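Local atomic coordinates of N-acetyl-beta-D glucosaminidase (Rhizomucor miehei CAU432, PDB entry 4ZM6), a protein that probably hydrolyses beta-N-acetylglucosaminides with its glycoside hydrolase family 3 region and acetylates glucosamine from acetyl-CoA with a GCN5-related acetyltransferase region. Residues A[21-26]-A[58-62]; A[155-160]-A[211-215]; A[465-469]-A[488-492]; A[579-585]-A[597-602]; A[784-790]-A[849-853]. All blocks are in the same frame, centred on the assembly; numbering follows the deposited sequence.

Taken together, the five contacts show how the chemistry of a contact follows its place in a multidomain chain. Contacts 1 and 2 both belong to the family 3 barrel domain, their centres about 36 Å apart: the first seats a loop on a helix, the second packs two helices beside an acetyltransferase helix. Contact 3 joins a helix and a turn in a separate alpha/beta sheet domain. All three are partly buried; contacts 1 and 2 rest mainly on apolar groups, whereas contact 3 pairs an apolar half with glutamines and a bridging water. Contact 4, within the acetyltransferase fold, is the buried one and is drawn together by hydrogen bonds. Contact 5, also partly buried, relies on aromatic rings gathered near the C-terminal strand.

Contact 1. Residues A[21-26]-A[58-62]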
# COMPACT_ATOMS: atom_id res chain seq x y z
N PHE A 21 20.91 -26.21 27.76
CA PHE A 21 21.39 -27.02 28.88
C PHE A 21 20.71 -26.58 30.17
O PHE A 21 19.87 -25.67 30.17
CB PHE A 21 22.92 -26.91 29.02
CG PHE A 21 23.42 -25.52 29.29
CD1 PHE A 21 23.41 -24.99 30.57
CD2 PHE A 21 23.89 -24.72 28.25
CE1 PHE A 21 23.87 -23.71 30.82
CE2 PHE A 21 24.35 -23.44 28.49
CZ PHE A 21 24.34 -22.93 29.78
N ASP A 22 21.07 -27.23 31.28
CA ASP A 22 20.56 -26.88 32.60
C ASP A 22 21.69 -26.39 33.51
O ASP A 22 22.85 -26.75 33.32
CB ASP A 22 19.86 -28.09 33.23
CG ASP A 22 18.73 -27.69 34.17
OD1 ASP A 22 18.93 -26.76 34.99
OD2 ASP A 22 17.65 -28.31 34.10
N GLY A 23 21.34 -25.55 34.49
CA GLY A 23 22.31 -25.05 35.47
C GLY A 23 22.79 -23.64 35.17
O GLY A 23 22.28 -22.99 34.26
N LEU A 24 23.78 -23.18 35.94
CA LEU A 24 24.28 -21.80 35.86
C LEU A 24 25.76 -21.77 35.47
O LEU A 24 26.44 -20.75 35.67
CB LEU A 24 24.07 -21.09 37.21
CG LEU A 24 22.83 -21.53 38.02
CD1 LEU A 24 23.20 -22.59 39.05
CD2 LEU A 24 22.16 -20.36 38.71
N GLU A 25 26.25 -22.87 34.92
CA GLU A 25 27.64 -23.01 34.49
C GLU A 25 27.63 -24.13 33.44
O GLU A 25 26.69 -24.92 33.42
CB GLU A 25 28.52 -23.37 35.69
CG GLU A 25 30.02 -23.20 35.48
CD GLU A 25 30.82 -23.14 36.77
OE1 GLU A 25 30.23 -23.34 37.86
OE2 GLU A 25 32.04 -22.91 36.70
N PRO A 26 28.64 -24.18 32.54
CA PRO A 26 28.59 -25.20 31.49
C PRO A 26 28.54 -26.63 32.00
O PRO A 26 29.26 -26.98 32.94
CB PRO A 26 29.90 -24.97 30.73
CG PRO A 26 30.22 -23.54 30.94
CD PRO A 26 29.76 -23.24 32.34
N LEU A 58 29.46 -17.13 32.76
CA LEU A 58 28.90 -18.24 31.98
C LEU A 58 29.14 -18.07 30.48
O LEU A 58 29.61 -19.00 29.82
CB LEU A 58 27.40 -18.39 32.26
CG LEU A 58 26.59 -19.39 31.43
CD1 LEU A 58 27.27 -20.75 31.36
CD2 LEU A 58 25.18 -19.53 31.98
N THR A 59 28.81 -16.89 29.95
CA THR A 59 29.00 -16.62 28.52
C THR A 59 30.47 -16.66 28.13
O THR A 59 30.83 -17.20 27.08
CB THR A 59 28.40 -15.25 28.11
OG1 THR A 59 28.87 -14.24 29.01
CG2 THR A 59 26.88 -15.30 28.13
N HIS A 60 31.31 -16.08 28.98
CA HIS A 60 32.76 -16.09 28.76
C HIS A 60 33.32 -17.51 28.83
O HIS A 60 34.19 -17.87 28.03
CB HIS A 60 33.47 -15.20 29.77
CG HIS A 60 34.91 -14.94 29.42
ND1 HIS A 60 35.96 -15.49 30.12
CD2 HIS A 60 35.46 -14.20 28.43
CE1 HIS A 60 37.10 -15.09 29.58
NE2 HIS A 60 36.82 -14.31 28.55
N SER A 61 32.82 -18.31 29.77
CA SER A 61 33.24 -19.70 29.92
C SER A 61 33.02 -20.48 28.62
O SER A 61 33.94 -21.12 28.11
CB SER A 61 32.47 -20.38 31.06
OG SER A 61 32.51 -19.62 32.25
N LEU A 62 31.80 -20.39 28.08
CA LEU A 62 31.43 -21.05 26.82
C LEU A 62 32.31 -20.55 25.68
O LEU A 62 32.76 -21.32 24.84
CB LEU A 62 29.97 -20.78 26.48
CG LEU A 62 28.90 -21.28 27.45
CD1 LEU A 62 27.54 -20.70 27.11
CD2 LEU A 62 28.85 -22.79 27.46
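Pro26 and Leu58 join a beta-alpha loop to a helix of the TIM-barrel-type domain that forms the N-terminal part of glycoside hydrolase family 3 enzymes. Residues 21-26 lead from strand 17-19 to helix 28-37, while 58-62 belong to helix 52-68, which follows the adjacent parallel strand 41-44. The contact exemplifies how an irregular loop can be seated on a helix by the shape of a few apolar groups.

The proline ring can be followed atom by atom. Its CB lies 4.1 Å from Leu62 CD2. The next atom, CG, approaches that same methyl, with 3.8 Å between Pro26 CG and Leu62 CD2, and also meets Ser61 CB at 3.9 Å. Pro26 CD then turns to the preceding helical turn, 3.7 Å from Leu58 CD1. The ring therefore bridges the step from Leu58 to Leu62. Ser61 meets the ring with its CB, while its OG is hydrogen-bonded to Lys57 O in the same helix.

Leu58 has CG anti to the backbone N (chi1 173°), which sends its two methyls out to the loop. One of them, CD2, passes 4.1 Å from Leu24 O. On the inner side Phe21 comes from the direction opposite to Leu58, and its ring also rests on Ile30, Ile42 and Leu44. Asn48 ND2 secures the loop backbone by bonding to the O atoms of Phe21 and Gly23. At the end of the Phe21 ring, CZ stands almost equally far from both Leu58 methyls, 4.0 Å from CD1 and 4.1 Å from CD2.

Contact 2. Residues A[155-160]-A[211-215]; sequences PELVAR and VPFKK
Two helices of the family 3 barrel domain meet near their N-terminal ends, where Pro155 and Ala159 of one pack on Val211, Pro212 and Lys215 of the other. The short segments 155-160 and 211-215 run in broadly the same direction, crossing at -34° with their axes 8.3 Å apart. Such an approach is suited to Ala159, whose lone methyl lies 3.9 Å from Pro212 CA.

Proline rings and valines fill the space around this point. Pro155 CB abuts Val211 CB at 3.7 Å, and Pro212 CB meets Val158 CG1 at the same distance, 3.7 Å. The CG1 branch of Val158 stands anti to the backbone N (chi1 172°), which places it beside the Pro212 ring.

On the side of Glu156 and Lys215 the contact becomes partly polar. Lys215 bends at chi2 and chi4, laying its aliphatic CD 3.7 Å from Ala159 CB. Glu156 reaches across it at about a right angle, and the resulting salt bridge is long, with Glu156 OE2 4.0 Å from Lys215 NZ. The pull between the charges is thus probably modest. Lys215 also touches Glu641, and Arg160 touches Glu637, both on helix 627-642 of the acetyltransferase region. The arrangement is consistent with neighbouring helices in the outer layer of a TIM-type barrel, here with one flank applied to a second domain.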
# COMPACT_ATOMS: atom_id res chain seq x y z
N PRO A 155 -2.60 -6.53 11.18
CA PRO A 155 -1.29 -6.93 10.65
C PRO A 155 -0.38 -5.76 10.30
O PRO A 155 0.84 -5.91 10.30
CB PRO A 155 -1.63 -7.71 9.38
CG PRO A 155 -3.05 -8.13 9.55
CD PRO A 155 -3.70 -7.02 10.33
N GLU A 156 -0.96 -4.60 10.00
CA GLU A 156 -0.18 -3.41 9.72
C GLU A 156 0.48 -2.87 10.99
O GLU A 156 1.65 -2.48 10.97
CB GLU A 156 -1.05 -2.34 9.06
CG GLU A 156 -0.29 -1.44 8.11
CD GLU A 156 0.47 -2.23 7.05
OE1 GLU A 156 -0.16 -3.11 6.41
OE2 GLU A 156 1.68 -1.98 6.87
N LEU A 157 -0.26 -2.85 12.09
CA LEU A 157 0.29 -2.47 13.38
C LEU A 157 1.41 -3.43 13.81
O LEU A 157 2.41 -3.00 14.37
CB LEU A 157 -0.80 -2.44 14.45
CG LEU A 157 -0.41 -2.21 15.91
CD1 LEU A 157 0.51 -1.01 16.10
CD2 LEU A 157 -1.66 -2.03 16.76
N VAL A 158 1.25 -4.71 13.52
CA VAL A 158 2.27 -5.70 13.85
C VAL A 158 3.54 -5.46 13.02
O VAL A 158 4.65 -5.61 13.52
CB VAL A 158 1.74 -7.14 13.66
CG1 VAL A 158 2.86 -8.17 13.82
CG2 VAL A 158 0.62 -7.43 14.65
N ALA A 159 3.37 -5.07 11.76
CA ALA A 159 4.51 -4.76 10.89
C ALA A 159 5.25 -3.54 11.39
O ALA A 159 6.47 -3.55 11.56
CB ALA A 159 4.02 -4.53 9.47
N ARG A 160 4.48 -2.47 11.62
CA ARG A 160 4.99 -1.20 12.10
C ARG A 160 5.89 -1.39 13.32
O ARG A 160 7.03 -0.92 13.35
CB ARG A 160 3.82 -0.28 12.45
CG ARG A 160 4.16 1.20 12.53
CD ARG A 160 3.24 1.92 13.51
NE ARG A 160 1.84 1.58 13.32
CZ ARG A 160 0.88 1.75 14.23
NH1 ARG A 160 1.15 2.27 15.43
NH2 ARG A 160 -0.37 1.40 13.94
N VAL A 211 1.53 -10.51 6.14
CA VAL A 211 1.73 -9.07 5.97
C VAL A 211 2.96 -8.58 6.73
O VAL A 211 3.85 -7.99 6.12
CB VAL A 211 0.49 -8.23 6.37
CG1 VAL A 211 0.82 -6.75 6.42
CG2 VAL A 211 -0.65 -8.48 5.39
N PRO A 212 3.03 -8.83 8.05
CA PRO A 212 4.20 -8.34 8.80
C PRO A 212 5.53 -8.98 8.38
O PRO A 212 6.56 -8.31 8.40
CB PRO A 212 3.85 -8.66 10.26
CG PRO A 212 2.83 -9.73 10.20
CD PRO A 212 2.05 -9.50 8.94
N PHE A 213 5.50 -10.27 8.01
CA PHE A 213 6.70 -10.96 7.52
C PHE A 213 7.18 -10.36 6.20
O PHE A 213 8.37 -10.13 6.01
CB PHE A 213 6.44 -12.46 7.34
CG PHE A 213 6.31 -13.21 8.64
CD1 PHE A 213 7.44 -13.62 9.33
CD2 PHE A 213 5.06 -13.50 9.17
CE1 PHE A 213 7.32 -14.31 10.53
CE2 PHE A 213 4.94 -14.18 10.36
CZ PHE A 213 6.07 -14.59 11.04
N LYS A 214 6.24 -10.12 5.29
CA LYS A 214 6.57 -9.52 4.00
C LYS A 214 7.22 -8.16 4.20
O LYS A 214 8.24 -7.86 3.58
CB LYS A 214 5.32 -9.37 3.13
CG LYS A 214 5.64 -8.96 1.70
CD LYS A 214 4.48 -8.25 1.02
CE LYS A 214 4.85 -7.83 -0.39
NZ LYS A 214 3.66 -7.75 -1.28
N LYS A 215 6.63 -7.35 5.07
CA LYS A 215 7.11 -6.00 5.29
C LYS A 215 8.52 -5.99 5.90
O LYS A 215 9.34 -5.15 5.54
CB LYS A 215 6.13 -5.22 6.17
CG LYS A 215 6.45 -3.74 6.31
CD LYS A 215 5.19 -2.88 6.33
CE LYS A 215 5.44 -1.52 6.97
NZ LYS A 215 5.32 -1.52 8.46

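Contact 3. Residues A[465-469]-A[488-492]; sequences VQQAQ and CFPQV
Val465 and Phe489 form the tight half of this contact between helix 459-471 and the loop before strand 494-497. Val465 CG1 sits squarely over one face of the Phe489 ring, a CH-pi contact with 3.5 Å from the methyl to the ring centroid, the methyl lying 12° off the ring normal. Standing anti to the backbone N (chi1 171°), this branch points into the loop and also touches Val492 CG2, 3.7 Å from Val465 CG1. Val477 of strand 475-479 touches all three of these side chains, so they close over the sheet.

The other half is made of glutamines and is looser. Gln469 and Gln491 pass with their amide planes 53° apart, and the nearest side-chain approach is Gln469 OE1 to Gln491 CB at 3.7 Å. Nearby a water links the helix backbone to the loop, donating to Gln466 O and to Gln491 OE1, each at 3.2 Å. Loop residues 489-492 form a type I beta turn, bonded from Val492 N to Phe489 O.

Helix 459-471 connects the parallel strands 447-452 and 475-479, so the contact places the next loop against the helix of a beta-alpha-beta crossover, a unit of alpha/beta sheet domains.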
# COMPACT_ATOMS: atom_id res chain seq x y z
N VAL A 465 -15.95 -13.29 39.17
CA VAL A 465 -16.28 -11.95 38.69
C VAL A 465 -17.79 -11.76 38.55
O VAL A 465 -18.31 -10.71 38.89
CB VAL A 465 -15.56 -11.65 37.34
CG1 VAL A 465 -16.07 -10.35 36.72
CG2 VAL A 465 -14.05 -11.57 37.54
N GLN A 466 -18.48 -12.78 38.03
CA GLN A 466 -19.94 -12.76 37.91
C GLN A 466 -20.62 -12.70 39.27
O GLN A 466 -21.64 -12.03 39.43
CB GLN A 466 -20.44 -14.00 37.18
CG GLN A 466 -20.25 -13.97 35.68
CD GLN A 466 -20.55 -15.30 35.01
OE1 GLN A 466 -20.40 -16.37 35.62
NE2 GLN A 466 -20.98 -15.25 33.76
N GLN A 467 -20.05 -13.43 40.23
CA GLN A 467 -20.55 -13.41 41.60
C GLN A 467 -20.42 -12.00 42.17
O GLN A 467 -21.40 -11.41 42.61
CB GLN A 467 -19.78 -14.42 42.46
CG GLN A 467 -20.30 -14.58 43.89
CD GLN A 467 -19.43 -15.47 44.77
OE1 GLN A 467 -19.68 -15.61 45.97
NE2 GLN A 467 -18.40 -16.09 44.18
N ALA A 468 -19.20 -11.47 42.13
CA ALA A 468 -18.90 -10.15 42.70
C ALA A 468 -19.70 -9.04 42.03
O ALA A 468 -20.07 -8.06 42.68
CB ALA A 468 -17.41 -9.87 42.60
N GLN A 469 -19.95 -9.18 40.73
CA GLN A 469 -20.79 -8.24 39.99
C GLN A 469 -22.17 -8.09 40.64
O GLN A 469 -22.72 -6.99 40.70
CB GLN A 469 -20.91 -8.68 38.52
CG GLN A 469 -22.10 -8.14 37.73
CD GLN A 469 -22.05 -6.65 37.46
OE1 GLN A 469 -22.99 -6.10 36.88
NE2 GLN A 469 -20.97 -5.99 37.87
N CYS A 488 -16.28 -12.55 28.70
CA CYS A 488 -16.98 -13.48 29.59
C CYS A 488 -17.91 -12.80 30.63
O CYS A 488 -18.71 -13.48 31.27
CB CYS A 488 -15.97 -14.36 30.32
SG CYS A 488 -14.90 -15.32 29.22
N PHE A 489 -17.80 -11.48 30.79
CA PHE A 489 -18.67 -10.75 31.71
C PHE A 489 -18.92 -9.30 31.25
O PHE A 489 -18.44 -8.35 31.87
CB PHE A 489 -18.10 -10.79 33.14
CG PHE A 489 -16.60 -10.68 33.21
CD1 PHE A 489 -15.97 -9.44 33.23
CD2 PHE A 489 -15.81 -11.83 33.28
CE1 PHE A 489 -14.58 -9.35 33.31
CE2 PHE A 489 -14.43 -11.73 33.35
CZ PHE A 489 -13.81 -10.49 33.36
N PRO A 490 -19.68 -9.12 30.15
CA PRO A 490 -19.92 -7.77 29.63
C PRO A 490 -20.77 -6.86 30.54
O PRO A 490 -20.82 -5.66 30.31
CB PRO A 490 -20.65 -8.02 28.30
CG PRO A 490 -20.51 -9.47 28.01
CD PRO A 490 -20.33 -10.15 29.33
N GLN A 491 -21.43 -7.44 31.54
CA GLN A 491 -22.22 -6.67 32.51
C GLN A 491 -21.31 -5.75 33.33
O GLN A 491 -21.74 -4.67 33.77
CB GLN A 491 -23.01 -7.56 33.48
CG GLN A 491 -23.33 -8.99 33.03
CD GLN A 491 -22.24 -10.01 33.38
OE1 GLN A 491 -21.61 -9.94 34.44
NE2 GLN A 491 -22.04 -10.97 32.49
N VAL A 492 -20.07 -6.18 33.55
CA VAL A 492 -19.11 -5.44 34.36
C VAL A 492 -18.94 -4.04 33.79
O VAL A 492 -18.52 -3.89 32.65
CB VAL A 492 -17.75 -6.16 34.44
CG1 VAL A 492 -16.70 -5.27 35.09
CG2 VAL A 492 -17.89 -7.46 35.22
O HOH W 1 -23.32 -11.11 36.87

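Contact 4. Residues A[579-585]-A[597-602]; sequences AKLQKHK and FVATQI
Lys585 and Val598 lie side by side and point the same way, as expected of a hydrogen-bonded antiparallel pair in the GNAT acetyltransferase sheet. Lys585 CB is 3.6 Å from Val598 CG1. Beyond this the lysine bends at chi2 (-89°) and leads its NZ to a salt bridge with Asp543. Two backbone bonds frame the pair: Lys585 N to Val598 O at 3.0 Å, and Val598 N to Lys585 O at 2.9 Å, the latter nearly straight at 171°.

His584 is turned differently, with one ring face toward Ala599 CB at 4.1 Å, while its CB meets Phe597 CE1 at 4.1 Å. Leu576 of helix 569-577 backs all three residues. Further along, where 579-584 has no regular structure, Lys583 N donates to Thr600 O from well above the carbonyl plane, and Leu581 crosses Ile602 obliquely, CD1 to CG2 3.9 Å.

Gln601 extends beyond CG so that OE1 accepts from Lys580 N at 3.0 Å, while Ile602 N donates to Lys580 O. Gln601 NE2 donates to Gln612 OE1 and Tyr653 O. Gripped at both ends, this buried amide is fixed in rotation and supplies an acceptor to the irregular chain, which implies that polar pairing holds the loop to a strand whose Val598 adjoins the acetyl-CoA-binding Leu616.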
# COMPACT_ATOMS: atom_id res chain seq x y z
N ALA A 579 11.76 19.65 -1.80
CA ALA A 579 12.34 18.55 -1.03
C ALA A 579 12.46 17.31 -1.89
O ALA A 579 11.51 16.95 -2.59
CB ALA A 579 11.49 18.26 0.20
N LYS A 580 13.63 16.67 -1.84
CA LYS A 580 13.90 15.47 -2.64
C LYS A 580 13.29 14.24 -2.00
O LYS A 580 13.30 14.10 -0.77
CB LYS A 580 15.41 15.24 -2.76
CG LYS A 580 16.14 16.20 -3.68
CD LYS A 580 17.56 15.70 -3.96
CE LYS A 580 18.34 16.64 -4.87
NZ LYS A 580 17.67 16.87 -6.18
N LEU A 581 12.77 13.33 -2.82
CA LEU A 581 12.14 12.12 -2.31
C LEU A 581 11.29 12.47 -1.11
O LEU A 581 11.37 11.83 -0.07
CB LEU A 581 13.20 11.08 -1.92
CG LEU A 581 14.11 10.62 -3.05
CD1 LEU A 581 15.16 9.66 -2.52
CD2 LEU A 581 13.30 9.97 -4.16
N GLN A 582 10.47 13.50 -1.27
CA GLN A 582 9.73 14.05 -0.15
C GLN A 582 8.70 13.07 0.35
O GLN A 582 8.25 12.20 -0.39
CB GLN A 582 9.04 15.36 -0.55
CG GLN A 582 7.87 15.21 -1.51
CD GLN A 582 7.14 16.51 -1.74
OE1 GLN A 582 5.93 16.61 -1.52
NE2 GLN A 582 7.87 17.53 -2.17
N LYS A 583 8.34 13.22 1.62
CA LYS A 583 7.18 12.56 2.18
C LYS A 583 6.68 13.36 3.37
O LYS A 583 7.13 13.15 4.49
CB LYS A 583 7.50 11.12 2.58
CG LYS A 583 6.30 10.34 3.06
CD LYS A 583 5.34 10.00 1.92
CE LYS A 583 5.68 8.66 1.29
NZ LYS A 583 4.81 8.36 0.12
N HIS A 584 5.77 14.29 3.10
CA HIS A 584 5.20 15.14 4.14
C HIS A 584 3.84 14.61 4.57
O HIS A 584 3.11 14.02 3.77
CB HIS A 584 5.05 16.58 3.64
CG HIS A 584 6.28 17.10 2.96
ND1 HIS A 584 6.25 18.15 2.07
CD2 HIS A 584 7.56 16.69 3.02
CE1 HIS A 584 7.47 18.38 1.63
NE2 HIS A 584 8.29 17.51 2.19
N LYS A 585 3.51 14.81 5.84
CA LYS A 585 2.27 14.31 6.42
C LYS A 585 1.64 15.39 7.28
O LYS A 585 2.34 16.24 7.84
CB LYS A 585 2.55 13.09 7.31
CG LYS A 585 3.48 12.02 6.74
CD LYS A 585 2.70 10.99 5.95
CE LYS A 585 3.57 9.79 5.62
NZ LYS A 585 2.88 8.88 4.66
N PHE A 597 1.82 19.06 11.56
CA PHE A 597 2.46 18.85 10.28
C PHE A 597 3.89 18.34 10.47
O PHE A 597 4.56 18.74 11.42
CB PHE A 597 2.47 20.17 9.49
CG PHE A 597 3.31 20.14 8.26
CD1 PHE A 597 2.81 19.63 7.08
CD2 PHE A 597 4.61 20.63 8.28
CE1 PHE A 597 3.59 19.60 5.93
CE2 PHE A 597 5.40 20.60 7.14
CZ PHE A 597 4.88 20.08 5.96
N VAL A 598 4.33 17.47 9.57
CA VAL A 598 5.72 17.04 9.53
C VAL A 598 6.24 17.07 8.08
O VAL A 598 5.54 16.66 7.15
CB VAL A 598 5.89 15.64 10.15
CG1 VAL A 598 5.20 14.57 9.32
CG2 VAL A 598 7.37 15.30 10.34
N ALA A 599 7.47 17.56 7.91
CA ALA A 599 8.14 17.59 6.61
C ALA A 599 9.37 16.70 6.66
O ALA A 599 9.96 16.50 7.72
CB ALA A 599 8.55 19.01 6.27
N THR A 600 9.78 16.22 5.49
CA THR A 600 10.64 15.05 5.38
C THR A 600 11.23 14.91 3.97
O THR A 600 10.52 15.06 2.98
CB THR A 600 9.84 13.78 5.75
OG1 THR A 600 10.04 13.47 7.13
CG2 THR A 600 10.24 12.56 4.92
N GLN A 601 12.52 14.61 3.90
CA GLN A 601 13.19 14.33 2.63
C GLN A 601 14.28 13.29 2.81
O GLN A 601 14.73 13.05 3.93
CB GLN A 601 13.73 15.63 2.00
CG GLN A 601 15.04 16.19 2.56
CD GLN A 601 15.68 17.21 1.61
OE1 GLN A 601 15.15 17.53 0.55
NE2 GLN A 601 16.84 17.72 2.00
N ILE A 602 14.68 12.65 1.72
CA ILE A 602 15.76 11.66 1.74
C ILE A 602 16.81 12.05 0.71
O ILE A 602 16.50 12.30 -0.45
CB ILE A 602 15.23 10.24 1.45
CG1 ILE A 602 14.41 9.73 2.63
CG2 ILE A 602 16.39 9.27 1.19
CD1 ILE A 602 13.63 8.47 2.34

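Contact 5. Residues A[784-790]-A[849-853]; sequences WTDDKLF and TWRSY
The six-membered ring of Trp850 carries Phe790 on one face and Arg851 on the opposite one. Phe790 CE1 stands over the ring centre, making a T-shaped pair in which the edge of Phe790 meets the Trp850 face, centroids 4.8 Å apart and planes at 71°. On the other side Arg851 lays its CG toward the rim, then bends at chi2 so that Trp850 CZ2 lies over the centre of its guanidinium. Leu789 CD2 adjoins the edge near the ring plane, 4.1 Å from Trp850 CZ2. The five-membered ring of Trp784 lies obliquely, at 52° to the six-membered ring of Trp850, and Trp784 receives Trp850 CH2 over its own face, 3.8 Å from Trp784 CD1.

This aromatic cluster ties the loop before strand 794-802 to strand 847-857, at a classic beta bulge where Trp850 and Arg851 both face Asp688. That strand pairs with 686-692, from the preceding acetyltransferase range. The bulge lets both consecutive side chains point to the loop.

Arg851 NH2 bonds to Asp564 O, and Trp565 adds a cation-pi partner. Within the loop, residues 786-789 make a type I turn, and an Asx turn bonds Lys788 N to Asp786 OD1 at 2.8 Å.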
# COMPACT_ATOMS: atom_id res chain seq x y z
N TRP A 784 14.42 34.12 4.68
CA TRP A 784 14.04 34.99 5.79
C TRP A 784 14.00 36.44 5.33
O TRP A 784 14.64 37.31 5.93
CB TRP A 784 15.04 34.82 6.95
CG TRP A 784 15.22 33.39 7.38
CD1 TRP A 784 16.38 32.67 7.37
CD2 TRP A 784 14.21 32.52 7.88
NE1 TRP A 784 16.15 31.40 7.83
CE2 TRP A 784 14.82 31.28 8.15
CE3 TRP A 784 12.84 32.66 8.12
CZ2 TRP A 784 14.11 30.19 8.66
CZ3 TRP A 784 12.13 31.57 8.63
CH2 TRP A 784 12.77 30.35 8.88
N THR A 785 13.21 36.71 4.30
CA THR A 785 13.19 38.02 3.64
C THR A 785 12.13 38.97 4.20
O THR A 785 11.95 40.07 3.67
CB THR A 785 12.98 37.88 2.12
OG1 THR A 785 11.77 37.16 1.87
CG2 THR A 785 14.16 37.16 1.48
N ASP A 786 11.44 38.57 5.26
CA ASP A 786 10.45 39.43 5.90
C ASP A 786 11.10 40.73 6.36
O ASP A 786 12.27 40.75 6.72
CB ASP A 786 9.83 38.68 7.09
CG ASP A 786 8.73 39.47 7.77
OD1 ASP A 786 9.06 40.34 8.60
OD2 ASP A 786 7.54 39.20 7.48
N ASP A 787 10.34 41.82 6.34
CA ASP A 787 10.87 43.14 6.72
C ASP A 787 11.52 43.16 8.11
O ASP A 787 12.47 43.92 8.33
CB ASP A 787 9.78 44.21 6.66
CG ASP A 787 9.23 44.41 5.26
OD1 ASP A 787 9.30 43.47 4.44
OD2 ASP A 787 8.72 45.52 4.98
N LYS A 788 11.02 42.34 9.03
CA LYS A 788 11.52 42.34 10.40
C LYS A 788 12.80 41.51 10.58
O LYS A 788 13.38 41.50 11.66
CB LYS A 788 10.42 41.84 11.35
N LEU A 789 13.22 40.81 9.53
CA LEU A 789 14.42 39.98 9.58
C LEU A 789 15.49 40.54 8.63
O LEU A 789 16.02 41.62 8.89
CB LEU A 789 14.07 38.52 9.24
CG LEU A 789 13.01 37.83 10.10
CD1 LEU A 789 12.92 36.37 9.71
CD2 LEU A 789 13.32 37.99 11.58
N PHE A 790 15.80 39.82 7.55
CA PHE A 790 16.57 40.37 6.44
C PHE A 790 15.53 40.99 5.52
O PHE A 790 14.38 40.57 5.52
CB PHE A 790 17.34 39.27 5.72
CG PHE A 790 18.30 38.52 6.60
CD1 PHE A 790 17.85 37.54 7.48
CD2 PHE A 790 19.66 38.78 6.55
CE1 PHE A 790 18.73 36.86 8.30
CE2 PHE A 790 20.54 38.10 7.37
CZ PHE A 790 20.08 37.14 8.24
N THR A 849 26.41 37.11 15.22
CA THR A 849 25.53 35.93 15.16
C THR A 849 24.07 36.37 15.25
O THR A 849 23.74 37.31 15.98
CB THR A 849 25.83 34.85 16.24
OG1 THR A 849 24.92 34.98 17.33
CG2 THR A 849 27.27 34.90 16.76
N TRP A 850 23.22 35.69 14.50
CA TRP A 850 21.84 36.09 14.32
C TRP A 850 20.90 35.15 15.07
O TRP A 850 20.02 35.59 15.80
CB TRP A 850 21.50 36.10 12.83
CG TRP A 850 20.08 36.43 12.55
CD1 TRP A 850 19.42 37.55 12.93
CD2 TRP A 850 19.14 35.62 11.84
NE1 TRP A 850 18.11 37.50 12.50
CE2 TRP A 850 17.92 36.32 11.83
CE3 TRP A 850 19.20 34.37 11.21
CZ2 TRP A 850 16.77 35.82 11.21
CZ3 TRP A 850 18.06 33.87 10.60
CH2 TRP A 850 16.86 34.60 10.60
N ARG A 851 21.08 33.85 14.84
CA ARG A 851 20.32 32.82 15.52
C ARG A 851 21.20 31.59 15.69
O ARG A 851 22.12 31.36 14.90
CB ARG A 851 19.07 32.44 14.70
CG ARG A 851 18.07 33.56 14.49
CD ARG A 851 17.28 33.88 15.74
NE ARG A 851 16.42 35.06 15.59
CZ ARG A 851 15.28 35.09 14.90
NH1 ARG A 851 14.84 34.01 14.27
NH2 ARG A 851 14.58 36.21 14.83
N SER A 852 20.92 30.79 16.72
CA SER A 852 21.71 29.57 17.00
C SER A 852 20.84 28.32 16.98
O SER A 852 19.65 28.37 17.28
CB SER A 852 22.43 29.70 18.34
OG SER A 852 23.22 30.88 18.39
N TYR A 853 21.45 27.19 16.60
CA TYR A 853 20.75 25.90 16.55
C TYR A 853 21.61 24.80 17.17
O TYR A 853 22.83 24.88 17.15
CB TYR A 853 20.43 25.51 15.11
CG TYR A 853 19.90 26.64 14.25
CD1 TYR A 853 20.77 27.46 13.55
CD2 TYR A 853 18.54 26.87 14.13
CE1 TYR A 853 20.30 28.49 12.77
CE2 TYR A 853 18.05 27.90 13.34
CZ TYR A 853 18.95 28.71 12.66
OH TYR A 853 18.50 29.75 11.87